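Local coordinates for protein indole-3-acetic acid-amido synthetase GH3.15 (PDB 6E1Q) that conjugates glutamine, and possibly cysteine, to the auxin precursor indole-3-butyric acid through ATP-driven adenylation, and likewise modifies the herbicide 2,4-DB, at residues N23-Q28 and V379-D384; Q56-N61 and Y356-E361; V479-L484 and E529-K534; G536-L541 and K568-N573. All coordinates share one frame; numbering follows the deposited sequence.

Contact 1 (N23-Q28 and V379-D384); sequences NVKQIQ and VVDLVD
Val24 and Leu382 touch where the first turn of helix 24-38 meets the 3-10 turn 382-384 that follows edge strand 379-381, joining the N-terminal GH3 region to the beta-sheet of the central one. Methyl groups make the apolar part. With chi1 at -175°, the CG1 methyl of Val24 stands opposite the backbone N and reaches Leu382 CD2 at 3.6 Å; the side chains cross at about a right angle. The same CG1 lies 4.0 Å from Val383 CG1, and CG of Gln28 adds a looser contact to Leu382 CD2. Compact branched residues suit this place, since Val24 also rests on Pro352 and Leu382 on Phe359.

The ionic part lies nearer solvent. Lys25 bends at chi2 so that its chain passes across Val383, where Lys25 CD lies 3.6 Å from Val383 CG2, and its NZ forms a salt bridge to Asp381 OD2 at 3.6 Å. Asp384 adds a second negative charge nearby, while the other oxygen of Asp381 pairs with Lys59.

Gln28 spends its amide NE2 on the carbonyls of Pro352 and Gly355, OE1 on Phe357 N; a water also donates to Gln28 OE1 and accepts from Leu382 N, 3.1 Å from each.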
loop_
_atom_site.group_PDB
_atom_site.type_symbol
_atom_site.label_atom_id
_atom_site.label_comp_id
_atom_site.label_asym_id
_atom_site.label_seq_id
_atom_site.Cartn_x
_atom_site.Cartn_y
_atom_site.Cartn_z
ATOM N N ASN A 23 27.435 -9.020 -3.287
ATOM C CA ASN A 23 28.352 -8.573 -2.239
ATOM C C ASN A 23 27.599 -8.021 -1.035
ATOM O O ASN A 23 27.885 -6.934 -0.531
ATOM C CB ASN A 23 29.310 -7.544 -2.814
ATOM C CG ASN A 23 30.010 -8.063 -4.034
ATOM O OD1 ASN A 23 30.603 -9.132 -3.988
ATOM N ND2 ASN A 23 29.932 -7.328 -5.138
ATOM N N VAL A 24 26.644 -8.812 -0.549
ATOM C CA VAL A 24 25.682 -8.300 0.422
ATOM C C VAL A 24 26.367 -8.004 1.755
ATOM O O VAL A 24 26.198 -6.925 2.329
ATOM C CB VAL A 24 24.514 -9.293 0.567
ATOM C CG1 VAL A 24 23.425 -8.740 1.494
ATOM C CG2 VAL A 24 23.931 -9.630 -0.829
ATOM N N LYS A 25 27.175 -8.943 2.250
ATOM C CA LYS A 25 27.803 -8.766 3.558
ATOM C C LYS A 25 28.722 -7.548 3.559
ATOM O O LYS A 25 28.668 -6.713 4.473
ATOM C CB LYS A 25 28.548 -10.061 3.949
ATOM C CG LYS A 25 29.163 -10.024 5.341
ATOM C CD LYS A 25 28.222 -10.710 6.355
ATOM C CE LYS A 25 28.592 -10.436 7.818
ATOM N NZ LYS A 25 27.442 -10.654 8.749
ATOM N N GLN A 26 29.524 -7.399 2.502
ATOM C CA GLN A 26 30.438 -6.267 2.406
ATOM C C GLN A 26 29.682 -4.946 2.288
ATOM O O GLN A 26 30.065 -3.947 2.904
ATOM C CB GLN A 26 31.373 -6.458 1.213
ATOM C CG GLN A 26 32.029 -7.848 1.143
ATOM C CD GLN A 26 31.272 -8.837 0.247
ATOM O OE1 GLN A 26 30.258 -9.415 0.648
ATOM N NE2 GLN A 26 31.770 -9.032 -0.970
ATOM N N ILE A 27 28.609 -4.914 1.494
ATOM C CA ILE A 27 27.878 -3.665 1.319
ATOM C C ILE A 27 27.189 -3.262 2.619
ATOM O O ILE A 27 27.261 -2.104 3.048
ATOM C CB ILE A 27 26.876 -3.779 0.156
ATOM C CG1 ILE A 27 27.633 -3.953 -1.166
ATOM C CG2 ILE A 27 26.010 -2.528 0.110
ATOM C CD1 ILE A 27 26.751 -4.302 -2.351
ATOM N N GLN A 28 26.505 -4.206 3.261
ATOM C CA GLN A 28 25.903 -3.924 4.563
ATOM C C GLN A 28 26.912 -3.329 5.541
ATOM O O GLN A 28 26.663 -2.276 6.141
ATOM C CB GLN A 28 25.287 -5.198 5.130
ATOM C CG GLN A 28 23.927 -5.512 4.530
ATOM C CD GLN A 28 22.855 -4.540 4.982
ATOM O OE1 GLN A 28 22.308 -4.687 6.068
ATOM N NE2 GLN A 28 22.545 -3.547 4.149
ATOM N N VAL A 379 17.739 -10.501 17.397
ATOM C CA VAL A 379 17.823 -9.865 16.089
ATOM C C VAL A 379 19.054 -10.387 15.363
ATOM O O VAL A 379 20.107 -10.600 15.971
ATOM C CB VAL A 379 17.847 -8.323 16.196
ATOM C CG1 VAL A 379 16.807 -7.848 17.204
ATOM C CG2 VAL A 379 19.233 -7.806 16.545
ATOM N N VAL A 380 18.907 -10.619 14.063
ATOM C CA VAL A 380 19.979 -11.152 13.237
ATOM C C VAL A 380 20.264 -10.182 12.093
ATOM O O VAL A 380 19.431 -9.349 11.725
ATOM C CB VAL A 380 19.634 -12.547 12.690
ATOM C CG1 VAL A 380 19.259 -13.511 13.837
ATOM C CG2 VAL A 380 18.491 -12.438 11.735
ATOM N N ASP A 381 21.471 -10.294 11.547
ATOM C CA ASP A 381 21.859 -9.565 10.347
ATOM C C ASP A 381 21.106 -10.093 9.128
ATOM O O ASP A 381 20.610 -11.221 9.110
ATOM C CB ASP A 381 23.366 -9.692 10.107
ATOM C CG ASP A 381 24.180 -8.704 10.928
ATOM O OD1 ASP A 381 23.610 -7.691 11.391
ATOM O OD2 ASP A 381 25.397 -8.937 11.097
ATOM N N LEU A 382 21.039 -9.251 8.092
ATOM C CA LEU A 382 20.359 -9.622 6.849
ATOM C C LEU A 382 20.822 -10.979 6.319
ATOM O O LEU A 382 19.997 -11.818 5.946
ATOM C CB LEU A 382 20.582 -8.530 5.798
ATOM C CG LEU A 382 20.114 -8.774 4.360
ATOM C CD1 LEU A 382 18.609 -8.825 4.274
ATOM C CD2 LEU A 382 20.614 -7.645 3.485
ATOM N N VAL A 383 22.137 -11.224 6.296
ATOM C CA VAL A 383 22.639 -12.474 5.717
ATOM C C VAL A 383 22.450 -13.688 6.614
ATOM O O VAL A 383 22.666 -14.820 6.158
ATOM C CB VAL A 383 24.139 -12.383 5.385
ATOM C CG1 VAL A 383 24.395 -11.243 4.409
ATOM C CG2 VAL A 383 24.953 -12.212 6.658
ATOM N N ASP A 384 22.066 -13.492 7.874
ATOM C CA ASP A 384 21.906 -14.577 8.840
ATOM C C ASP A 384 20.459 -15.001 9.027
ATOM O O ASP A 384 20.165 -15.823 9.899
ATOM C CB ASP A 384 22.491 -14.162 10.177
ATOM C CG ASP A 384 23.961 -13.941 10.086
ATOM O OD1 ASP A 384 24.598 -14.689 9.308
ATOM O OD2 ASP A 384 24.468 -13.021 10.757
HETATM O O HOH W 1 22.847 -6.735 8.265
#

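Contact 2 (Q56-N61 and Y356-E361); sequences QNFKKN and YFEFLE
Helix 55-61 packs against strand 356-361 of the central GH3 region, their short axes 13.0 Å apart, and long side chains bridge the gap. Lys59 and Glu358 reach across from opposite directions: Lys59 NZ donates to Glu358 OE2 at 2.8 Å, meeting the oxygen on its anti side and close to the carboxylate plane. On the way, Lys59 CE passes 3.8 Å from Tyr356 OH. The Phe58 ring, swung toward the strand with CG anti to the backbone N (chi1 173°), meets Tyr356 obliquely, CE2 to CE2 at 4.0 Å, ring planes 88° apart. Glu358 OE1 lies at the edge of the Phe58 ring, 3.7 Å from CE2, where the ring hydrogens are slightly positive. Leu32 and Leu36 of helix 24-38 also touch Phe58.

A long lysine suits this spacing, since its four methylenes span the gap before the ammonium reaches Glu358. Lys59 also pairs with Asp381, and Glu358 with Arg403, so charges of alternating sign are linked round the buried Glu358, which is likely to keep it ionised.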
loop_
_atom_site.group_PDB
_atom_site.type_symbol
_atom_site.label_atom_id
_atom_site.label_comp_id
_atom_site.label_asym_id
_atom_site.label_seq_id
_atom_site.Cartn_x
_atom_site.Cartn_y
_atom_site.Cartn_z
ATOM N N GLN A 56 30.123 -3.979 16.673
ATOM C CA GLN A 56 29.811 -4.632 17.940
ATOM C C GLN A 56 29.351 -3.630 18.992
ATOM O O GLN A 56 28.428 -3.914 19.765
ATOM C CB GLN A 56 31.016 -5.434 18.433
ATOM C CG GLN A 56 30.633 -6.765 19.078
ATOM C CD GLN A 56 29.436 -7.436 18.399
ATOM O OE1 GLN A 56 29.389 -7.575 17.172
ATOM N NE2 GLN A 56 28.455 -7.839 19.201
ATOM N N ASN A 57 29.977 -2.455 19.048
ATOM C CA ASN A 57 29.469 -1.412 19.931
ATOM C C ASN A 57 28.082 -0.952 19.498
ATOM O O ASN A 57 27.240 -0.616 20.341
ATOM C CB ASN A 57 30.441 -0.237 19.970
ATOM C CG ASN A 57 31.574 -0.461 20.950
ATOM O OD1 ASN A 57 31.346 -0.826 22.102
ATOM N ND2 ASN A 57 32.807 -0.247 20.496
ATOM N N PHE A 58 27.827 -0.931 18.189
ATOM C CA PHE A 58 26.496 -0.620 17.685
ATOM C C PHE A 58 25.470 -1.597 18.245
ATOM O O PHE A 58 24.470 -1.189 18.845
ATOM C CB PHE A 58 26.534 -0.639 16.152
ATOM C CG PHE A 58 25.190 -0.488 15.484
ATOM C CD1 PHE A 58 24.679 0.765 15.193
ATOM C CD2 PHE A 58 24.478 -1.605 15.075
ATOM C CE1 PHE A 58 23.465 0.902 14.554
ATOM C CE2 PHE A 58 23.260 -1.472 14.435
ATOM C CZ PHE A 58 22.765 -0.219 14.154
ATOM N N LYS A 59 25.738 -2.903 18.112
ATOM C CA LYS A 59 24.773 -3.916 18.529
ATOM C C LYS A 59 24.566 -3.910 20.033
ATOM O O LYS A 59 23.449 -4.150 20.502
ATOM C CB LYS A 59 25.223 -5.303 18.055
ATOM C CG LYS A 59 25.316 -5.461 16.530
ATOM C CD LYS A 59 24.326 -6.511 16.008
ATOM C CE LYS A 59 24.482 -6.769 14.509
ATOM N NZ LYS A 59 23.256 -7.396 13.893
ATOM N N LYS A 60 25.618 -3.608 20.799
ATOM C CA LYS A 60 25.543 -3.604 22.253
ATOM C C LYS A 60 24.847 -2.356 22.799
ATOM O O LYS A 60 24.032 -2.459 23.720
ATOM C CB LYS A 60 26.950 -3.721 22.840
ATOM C CG LYS A 60 26.994 -4.155 24.299
ATOM C CD LYS A 60 27.803 -3.195 25.169
ATOM C CE LYS A 60 29.149 -2.843 24.546
ATOM N NZ LYS A 60 29.755 -1.624 25.168
ATOM N N ASN A 61 25.142 -1.173 22.252
ATOM C CA ASN A 61 24.779 0.070 22.931
ATOM C C ASN A 61 23.592 0.811 22.329
ATOM O O ASN A 61 23.006 1.654 23.014
ATOM C CB ASN A 61 25.967 1.037 22.959
ATOM C CG ASN A 61 27.088 0.546 23.836
ATOM O OD1 ASN A 61 26.874 -0.276 24.728
ATOM N ND2 ASN A 61 28.293 1.050 23.595
ATOM N N TYR A 356 21.044 -0.158 6.527
ATOM C CA TYR A 356 21.526 -1.305 7.291
ATOM C C TYR A 356 20.321 -2.007 7.898
ATOM O O TYR A 356 19.553 -1.392 8.647
ATOM C CB TYR A 356 22.512 -0.895 8.389
ATOM C CG TYR A 356 23.138 -2.084 9.104
ATOM C CD1 TYR A 356 24.141 -2.833 8.499
ATOM C CD2 TYR A 356 22.708 -2.469 10.373
ATOM C CE1 TYR A 356 24.709 -3.919 9.138
ATOM C CE2 TYR A 356 23.270 -3.563 11.023
ATOM C CZ TYR A 356 24.277 -4.282 10.399
ATOM O OH TYR A 356 24.855 -5.370 11.022
ATOM N N PHE A 357 20.168 -3.290 7.583
ATOM C CA PHE A 357 18.929 -4.022 7.823
ATOM C C PHE A 357 19.178 -5.151 8.808
ATOM O O PHE A 357 19.965 -6.061 8.528
ATOM C CB PHE A 357 18.367 -4.586 6.518
ATOM C CG PHE A 357 18.070 -3.545 5.478
ATOM C CD1 PHE A 357 17.014 -2.666 5.646
ATOM C CD2 PHE A 357 18.827 -3.457 4.329
ATOM C CE1 PHE A 357 16.737 -1.708 4.691
ATOM C CE2 PHE A 357 18.547 -2.523 3.374
ATOM C CZ PHE A 357 17.502 -1.635 3.559
ATOM N N GLU A 358 18.504 -5.099 9.948
ATOM C CA GLU A 358 18.464 -6.214 10.881
ATOM C C GLU A 358 17.055 -6.784 10.928
ATOM O O GLU A 358 16.104 -6.214 10.384
ATOM C CB GLU A 358 18.919 -5.782 12.277
ATOM C CG GLU A 358 20.375 -5.332 12.324
ATOM C CD GLU A 358 20.725 -4.694 13.651
ATOM O OE1 GLU A 358 20.256 -3.562 13.908
ATOM O OE2 GLU A 358 21.463 -5.325 14.438
ATOM N N PHE A 359 16.918 -7.931 11.582
ATOM C CA PHE A 359 15.637 -8.627 11.559
ATOM C C PHE A 359 15.362 -9.217 12.927
ATOM O O PHE A 359 16.167 -9.985 13.461
ATOM C CB PHE A 359 15.607 -9.693 10.466
ATOM C CG PHE A 359 15.659 -9.095 9.093
ATOM C CD1 PHE A 359 16.878 -8.796 8.503
ATOM C CD2 PHE A 359 14.490 -8.724 8.439
ATOM C CE1 PHE A 359 16.930 -8.181 7.263
ATOM C CE2 PHE A 359 14.535 -8.124 7.200
ATOM C CZ PHE A 359 15.764 -7.855 6.613
ATOM N N LEU A 360 14.225 -8.839 13.477
ATOM C CA LEU A 360 13.770 -9.327 14.762
ATOM C C LEU A 360 12.888 -10.551 14.534
ATOM O O LEU A 360 11.870 -10.466 13.830
ATOM C CB LEU A 360 13.022 -8.199 15.471
ATOM C CG LEU A 360 12.347 -8.390 16.813
ATOM C CD1 LEU A 360 13.268 -9.117 17.784
ATOM C CD2 LEU A 360 11.961 -7.003 17.327
ATOM N N GLU A 361 13.294 -11.694 15.097
ATOM C CA GLU A 361 12.469 -12.897 15.027
ATOM C C GLU A 361 11.113 -12.629 15.658
ATOM O O GLU A 361 11.023 -12.016 16.722
ATOM C CB GLU A 361 13.143 -14.070 15.743
ATOM C CG GLU A 361 14.472 -14.513 15.169
ATOM C CD GLU A 361 14.941 -15.836 15.763
ATOM O OE1 GLU A 361 14.651 -16.094 16.950
ATOM O OE2 GLU A 361 15.598 -16.620 15.045
#

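Contact 3 (V479-L484 and E529-K534); sequences VIYWEL and EIKVVK
Trp482 and Ile530 lie on one face of a pair of parallel strands, 477-485 and 529-533, in the four-stranded mixed sheet of the C-terminal GH3 region. Tracing Ile530 outward, CB lies 3.9 Å from Ile480 O; the CG2 branch reaches over the indole to Trp482 CG at 3.8 Å; CG1 passes Ile480 CB; and the tip, CD1, sits over the six-membered ring, 4.0 Å from its centroid and 10° off the normal, a CH-pi contact. Both branches thus lie along the indole face, and Met500 of helix 497-510 touches both residues. An alanine in place of Trp482 would take away this flat platform, and would probably open a gap beside Ile530 and let its CG1-CD1 arm turn.

The backbones are joined by four straight bonds, among them Ile480 N to Glu529 O at 2.8 Å and Val533 N to Trp482 O at 2.9 Å.

On the opposite face, Val479 CG1 presses tightly on Lys531 CD (3.5 Å) and lies over the rim of one face of the Tyr481 ring in its own strand. Lys531 runs alongside Tyr481, with CD 3.9 Å from Tyr481 CE1, and its NZ pairs with Glu571. The Trp482/Ile530 face is therefore apolar where it meets helix 497-510, whereas the other mixes apolar groups with Lys531, whose buried charge goes to a glutamate that probably stabilises it.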
loop_
_atom_site.group_PDB
_atom_site.type_symbol
_atom_site.label_atom_id
_atom_site.label_comp_id
_atom_site.label_asym_id
_atom_site.label_seq_id
_atom_site.Cartn_x
_atom_site.Cartn_y
_atom_site.Cartn_z
ATOM N N VAL A 479 -18.339 -9.865 14.813
ATOM C CA VAL A 479 -19.203 -9.498 13.699
ATOM C C VAL A 479 -18.309 -9.188 12.502
ATOM O O VAL A 479 -17.461 -8.290 12.582
ATOM C CB VAL A 479 -20.072 -8.277 14.044
ATOM C CG1 VAL A 479 -20.802 -7.794 12.808
ATOM C CG2 VAL A 479 -21.056 -8.605 15.155
ATOM N N ILE A 480 -18.507 -9.906 11.393
ATOM C CA ILE A 480 -17.824 -9.607 10.131
ATOM C C ILE A 480 -18.834 -9.054 9.127
ATOM O O ILE A 480 -19.841 -9.704 8.822
ATOM C CB ILE A 480 -17.106 -10.841 9.563
ATOM C CG1 ILE A 480 -16.512 -11.681 10.691
ATOM C CG2 ILE A 480 -16.029 -10.414 8.574
ATOM C CD1 ILE A 480 -15.319 -11.054 11.375
ATOM N N TYR A 481 -18.557 -7.859 8.592
ATOM C CA TYR A 481 -19.400 -7.252 7.562
ATOM C C TYR A 481 -18.881 -7.640 6.176
ATOM O O TYR A 481 -17.728 -7.363 5.840
ATOM C CB TYR A 481 -19.434 -5.725 7.699
ATOM C CG TYR A 481 -19.956 -5.224 9.033
ATOM C CD1 TYR A 481 -21.317 -5.044 9.251
ATOM C CD2 TYR A 481 -19.080 -4.936 10.077
ATOM C CE1 TYR A 481 -21.799 -4.592 10.486
ATOM C CE2 TYR A 481 -19.548 -4.484 11.309
ATOM C CZ TYR A 481 -20.903 -4.311 11.500
ATOM O OH TYR A 481 -21.340 -3.864 12.714
ATOM N N TRP A 482 -19.745 -8.233 5.359
ATOM C CA TRP A 482 -19.398 -8.707 4.024
ATOM C C TRP A 482 -20.212 -7.933 2.995
ATOM O O TRP A 482 -21.447 -7.942 3.043
ATOM C CB TRP A 482 -19.682 -10.211 3.884
ATOM C CG TRP A 482 -18.548 -11.107 4.313
ATOM C CD1 TRP A 482 -17.488 -10.768 5.091
ATOM C CD2 TRP A 482 -18.370 -12.485 3.969
ATOM N NE1 TRP A 482 -16.659 -11.850 5.263
ATOM C CE2 TRP A 482 -17.174 -12.917 4.579
ATOM C CE3 TRP A 482 -19.105 -13.395 3.205
ATOM C CZ2 TRP A 482 -16.690 -14.213 4.445
ATOM C CZ3 TRP A 482 -18.622 -14.693 3.068
ATOM C CH2 TRP A 482 -17.424 -15.083 3.677
ATOM N N GLU A 483 -19.535 -7.276 2.062
ATOM C CA GLU A 483 -20.220 -6.694 0.910
ATOM C C GLU A 483 -20.024 -7.623 -0.281
ATOM O O GLU A 483 -18.890 -7.851 -0.712
ATOM C CB GLU A 483 -19.714 -5.292 0.584
ATOM C CG GLU A 483 -20.451 -4.698 -0.610
ATOM C CD GLU A 483 -20.111 -3.247 -0.868
ATOM O OE1 GLU A 483 -19.895 -2.498 0.112
ATOM O OE2 GLU A 483 -20.078 -2.860 -2.059
ATOM N N LEU A 484 -21.123 -8.172 -0.791
ATOM C CA LEU A 484 -21.097 -9.161 -1.859
ATOM C C LEU A 484 -21.463 -8.536 -3.201
ATOM O O LEU A 484 -22.237 -7.581 -3.263
ATOM C CB LEU A 484 -22.059 -10.320 -1.550
ATOM C CG LEU A 484 -21.744 -11.098 -0.264
ATOM C CD1 LEU A 484 -22.742 -12.239 0.001
ATOM C CD2 LEU A 484 -20.307 -11.616 -0.278
ATOM N N GLU A 529 -20.597 -14.126 13.647
ATOM C CA GLU A 529 -21.711 -13.606 12.874
ATOM C C GLU A 529 -21.182 -12.901 11.640
ATOM O O GLU A 529 -20.258 -12.091 11.735
ATOM C CB GLU A 529 -22.534 -12.631 13.716
ATOM C CG GLU A 529 -23.664 -11.955 12.976
ATOM C CD GLU A 529 -24.589 -11.190 13.925
ATOM O OE1 GLU A 529 -24.221 -11.005 15.108
ATOM O OE2 GLU A 529 -25.684 -10.783 13.485
ATOM N N ILE A 530 -21.773 -13.197 10.488
ATOM C CA ILE A 530 -21.508 -12.458 9.265
ATOM C C ILE A 530 -22.765 -11.682 8.919
ATOM O O ILE A 530 -23.862 -12.259 8.843
ATOM C CB ILE A 530 -21.084 -13.370 8.101
ATOM C CG1 ILE A 530 -19.718 -13.998 8.383
ATOM C CG2 ILE A 530 -21.060 -12.572 6.788
ATOM C CD1 ILE A 530 -19.274 -15.014 7.332
ATOM N N LYS A 531 -22.608 -10.372 8.733
ATOM C CA LYS A 531 -23.686 -9.499 8.294
ATOM C C LYS A 531 -23.378 -9.049 6.873
ATOM O O LYS A 531 -22.299 -8.508 6.606
ATOM C CB LYS A 531 -23.853 -8.305 9.236
ATOM C CG LYS A 531 -24.212 -8.697 10.686
ATOM C CD LYS A 531 -24.086 -7.523 11.667
ATOM C CE LYS A 531 -25.298 -7.409 12.566
ATOM N NZ LYS A 531 -24.972 -7.151 13.992
ATOM N N VAL A 532 -24.297 -9.326 5.958
ATOM C CA VAL A 532 -24.151 -8.880 4.579
ATOM C C VAL A 532 -24.664 -7.450 4.469
ATOM O O VAL A 532 -25.788 -7.147 4.882
ATOM C CB VAL A 532 -24.900 -9.823 3.629
ATOM C CG1 VAL A 532 -24.867 -9.293 2.211
ATOM C CG2 VAL A 532 -24.268 -11.206 3.697
ATOM N N VAL A 533 -23.839 -6.561 3.932
ATOM C CA VAL A 533 -24.216 -5.157 3.804
ATOM C C VAL A 533 -24.515 -4.852 2.346
ATOM O O VAL A 533 -23.967 -5.478 1.433
ATOM C CB VAL A 533 -23.134 -4.216 4.366
ATOM C CG1 VAL A 533 -23.076 -4.358 5.873
ATOM C CG2 VAL A 533 -21.771 -4.546 3.749
ATOM N N LYS A 534 -25.419 -3.896 2.136
ATOM C CA LYS A 534 -25.796 -3.479 0.792
ATOM C C LYS A 534 -24.576 -2.977 0.017
ATOM O O LYS A 534 -23.624 -2.451 0.607
ATOM C CB LYS A 534 -26.860 -2.378 0.866
ATOM C CG LYS A 534 -27.897 -2.412 -0.257
ATOM C CD LYS A 534 -28.760 -1.145 -0.315
ATOM C CE LYS A 534 -30.229 -1.494 -0.603
ATOM N NZ LYS A 534 -31.090 -0.291 -0.747
#

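Contact 4 (G536-L541 and K568-N573); sequences GAFDEL and KILEAN
Glu540 and Ile569 approach from opposite directions across two neighbouring helices, and Asn573 closes the contact at one end. Glu540 is fully extended, with CG anti to the backbone N (chi1 179°), so that its outer end overlaps the end of Ile569, Glu540 CG and CD both 3.6 Å from Ile569 CG2. An isoleucine suits this place, offering a branched apolar surface to the stem of an otherwise exposed glutamate.

Asn573 crosses Glu540 obliquely, amide and carboxylate planes 72° apart. Its ND2 donates to Glu540 OE1 at 3.1 Å, coming from above the carboxylate plane although OE1 lies in the plane of the amide. The same nitrogen makes a short bond within its own segment, 2.6 Å to Ile569 O; together these probably hold the amide's rotation, while Ala537 CB packs on Asn573 CG at 3.8 Å. An alanine at Asn573 would remove both bonds, so Glu540 OE1 would probably be left without this partner and the amide's packing on Ala537 would be gone.

Deeper in, Leu541 CD1 meets Leu570 CD1 at 4.3 Å, and the Phe538 ring leans obliquely on Leu570 CD2. The small Ala537 lets the chains come close, with Glu483 beside it accepting from the backbone N of Gly536 and of Phe538. Helices 537-547 and 564-571 thus pack side by side on the Tyr481/Val533 face of the mixed sheet, an alpha/beta layering in the C-terminal GH3 region.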
loop_
_atom_site.group_PDB
_atom_site.type_symbol
_atom_site.label_atom_id
_atom_site.label_comp_id
_atom_site.label_asym_id
_atom_site.label_seq_id
_atom_site.Cartn_x
_atom_site.Cartn_y
_atom_site.Cartn_z
ATOM N N GLY A 536 -22.116 -0.576 -1.943
ATOM C CA GLY A 536 -21.812 0.800 -1.602
ATOM C C GLY A 536 -21.567 1.057 -0.131
ATOM O O GLY A 536 -21.185 2.180 0.230
ATOM N N ALA A 537 -21.771 0.055 0.730
ATOM C CA ALA A 537 -21.527 0.238 2.158
ATOM C C ALA A 537 -20.095 0.678 2.431
ATOM O O ALA A 537 -19.850 1.502 3.316
ATOM C CB ALA A 537 -21.812 -1.055 2.914
ATOM N N PHE A 538 -19.131 0.117 1.705
ATOM C CA PHE A 538 -17.742 0.380 2.035
ATOM C C PHE A 538 -17.230 1.669 1.403
ATOM O O PHE A 538 -16.233 2.215 1.882
ATOM C CB PHE A 538 -16.889 -0.827 1.650
ATOM C CG PHE A 538 -16.944 -1.913 2.674
ATOM C CD1 PHE A 538 -16.097 -1.880 3.773
ATOM C CD2 PHE A 538 -17.887 -2.928 2.581
ATOM C CE1 PHE A 538 -16.160 -2.863 4.760
ATOM C CE2 PHE A 538 -17.966 -3.927 3.566
ATOM C CZ PHE A 538 -17.095 -3.890 4.656
ATOM N N ASP A 539 -17.909 2.180 0.369
ATOM C CA ASP A 539 -17.680 3.560 -0.062
ATOM C C ASP A 539 -18.255 4.563 0.927
ATOM O O ASP A 539 -17.640 5.603 1.179
ATOM C CB ASP A 539 -18.271 3.802 -1.441
ATOM C CG ASP A 539 -17.507 3.104 -2.505
ATOM O OD1 ASP A 539 -16.419 2.577 -2.183
ATOM O OD2 ASP A 539 -17.973 3.102 -3.658
ATOM N N GLU A 540 -19.432 4.281 1.495
ATOM C CA GLU A 540 -19.948 5.147 2.553
ATOM C C GLU A 540 -18.997 5.167 3.743
ATOM O O GLU A 540 -18.731 6.226 4.323
ATOM C CB GLU A 540 -21.348 4.695 2.998
ATOM C CG GLU A 540 -21.937 5.558 4.148
ATOM C CD GLU A 540 -23.372 5.162 4.555
ATOM O OE1 GLU A 540 -23.952 4.263 3.918
ATOM O OE2 GLU A 540 -23.923 5.752 5.514
ATOM N N LEU A 541 -18.484 3.998 4.123
ATOM C CA LEU A 541 -17.517 3.933 5.207
ATOM C C LEU A 541 -16.309 4.789 4.881
ATOM O O LEU A 541 -15.857 5.594 5.700
ATOM C CB LEU A 541 -17.098 2.476 5.450
ATOM C CG LEU A 541 -16.123 2.262 6.615
ATOM C CD1 LEU A 541 -16.792 2.633 7.958
ATOM C CD2 LEU A 541 -15.614 0.838 6.662
ATOM N N LYS A 568 -22.091 2.728 13.375
ATOM C CA LYS A 568 -23.473 3.045 13.045
ATOM C C LYS A 568 -23.684 3.077 11.534
ATOM O O LYS A 568 -24.764 2.737 11.040
ATOM C CB LYS A 568 -23.849 4.370 13.711
ATOM C CG LYS A 568 -25.263 4.848 13.443
ATOM C CD LYS A 568 -25.570 6.092 14.266
ATOM C CE LYS A 568 -26.109 7.240 13.424
ATOM N NZ LYS A 568 -27.023 6.824 12.299
ATOM N N ILE A 569 -22.651 3.431 10.782
ATOM C CA ILE A 569 -22.748 3.402 9.326
ATOM C C ILE A 569 -22.808 1.965 8.810
ATOM O O ILE A 569 -23.586 1.647 7.903
ATOM C CB ILE A 569 -21.575 4.167 8.698
ATOM C CG1 ILE A 569 -21.756 5.682 8.902
ATOM C CG2 ILE A 569 -21.414 3.761 7.224
ATOM C CD1 ILE A 569 -20.874 6.527 8.010
ATOM N N LEU A 570 -21.943 1.091 9.323
ATOM C CA LEU A 570 -22.009 -0.305 8.897
ATOM C C LEU A 570 -23.314 -0.951 9.336
ATOM O O LEU A 570 -23.923 -1.703 8.568
ATOM C CB LEU A 570 -20.817 -1.081 9.428
ATOM C CG LEU A 570 -19.491 -0.573 8.872
ATOM C CD1 LEU A 570 -18.387 -0.838 9.857
ATOM C CD2 LEU A 570 -19.242 -1.294 7.566
ATOM N N GLU A 571 -23.785 -0.627 10.544
ATOM C CA GLU A 571 -24.953 -1.311 11.078
ATOM C C GLU A 571 -26.214 -0.975 10.289
ATOM O O GLU A 571 -27.057 -1.852 10.081
ATOM C CB GLU A 571 -25.125 -1.005 12.575
ATOM C CG GLU A 571 -24.384 -1.977 13.536
ATOM C CD GLU A 571 -24.750 -3.467 13.363
ATOM O OE1 GLU A 571 -25.678 -3.796 12.593
ATOM O OE2 GLU A 571 -24.089 -4.319 13.998
ATOM N N ALA A 572 -26.358 0.252 9.789
ATOM C CA ALA A 572 -27.598 0.468 9.052
ATOM C C ALA A 572 -27.480 0.120 7.570
ATOM O O ALA A 572 -28.459 0.268 6.836
ATOM C CB ALA A 572 -28.109 1.906 9.242
ATOM N N ASN A 573 -26.335 -0.365 7.109
ATOM C CA ASN A 573 -26.286 -0.981 5.787
ATOM C C ASN A 573 -26.578 -2.482 5.811
ATOM O O ASN A 573 -26.615 -3.104 4.743
ATOM C CB ASN A 573 -24.925 -0.748 5.118
ATOM C CG ASN A 573 -24.767 0.668 4.584
ATOM O OD1 ASN A 573 -25.056 0.939 3.404
ATOM N ND2 ASN A 573 -24.236 1.562 5.425
#

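The four contacts form two pairs on different parts of the enzyme. Contacts 1 and 2 have centres about 11 Å apart and share the neighbouring strands 356-361 and 379-381; contact 2 is nested within the chain loop that contact 1 closes, and Asp381 joins them through Lys59. Contacts 3 and 4, about 10 Å between centres, follow later in the chain: strand 529-533 leads directly into helix 537-547, and a Lys531-Glu571 salt bridge links the two. The pairs lie about 45 to 47 Å apart, centre to centre, so no direct contact links them: one joins N-terminal helices to the central region, the other lies within the C-terminal region.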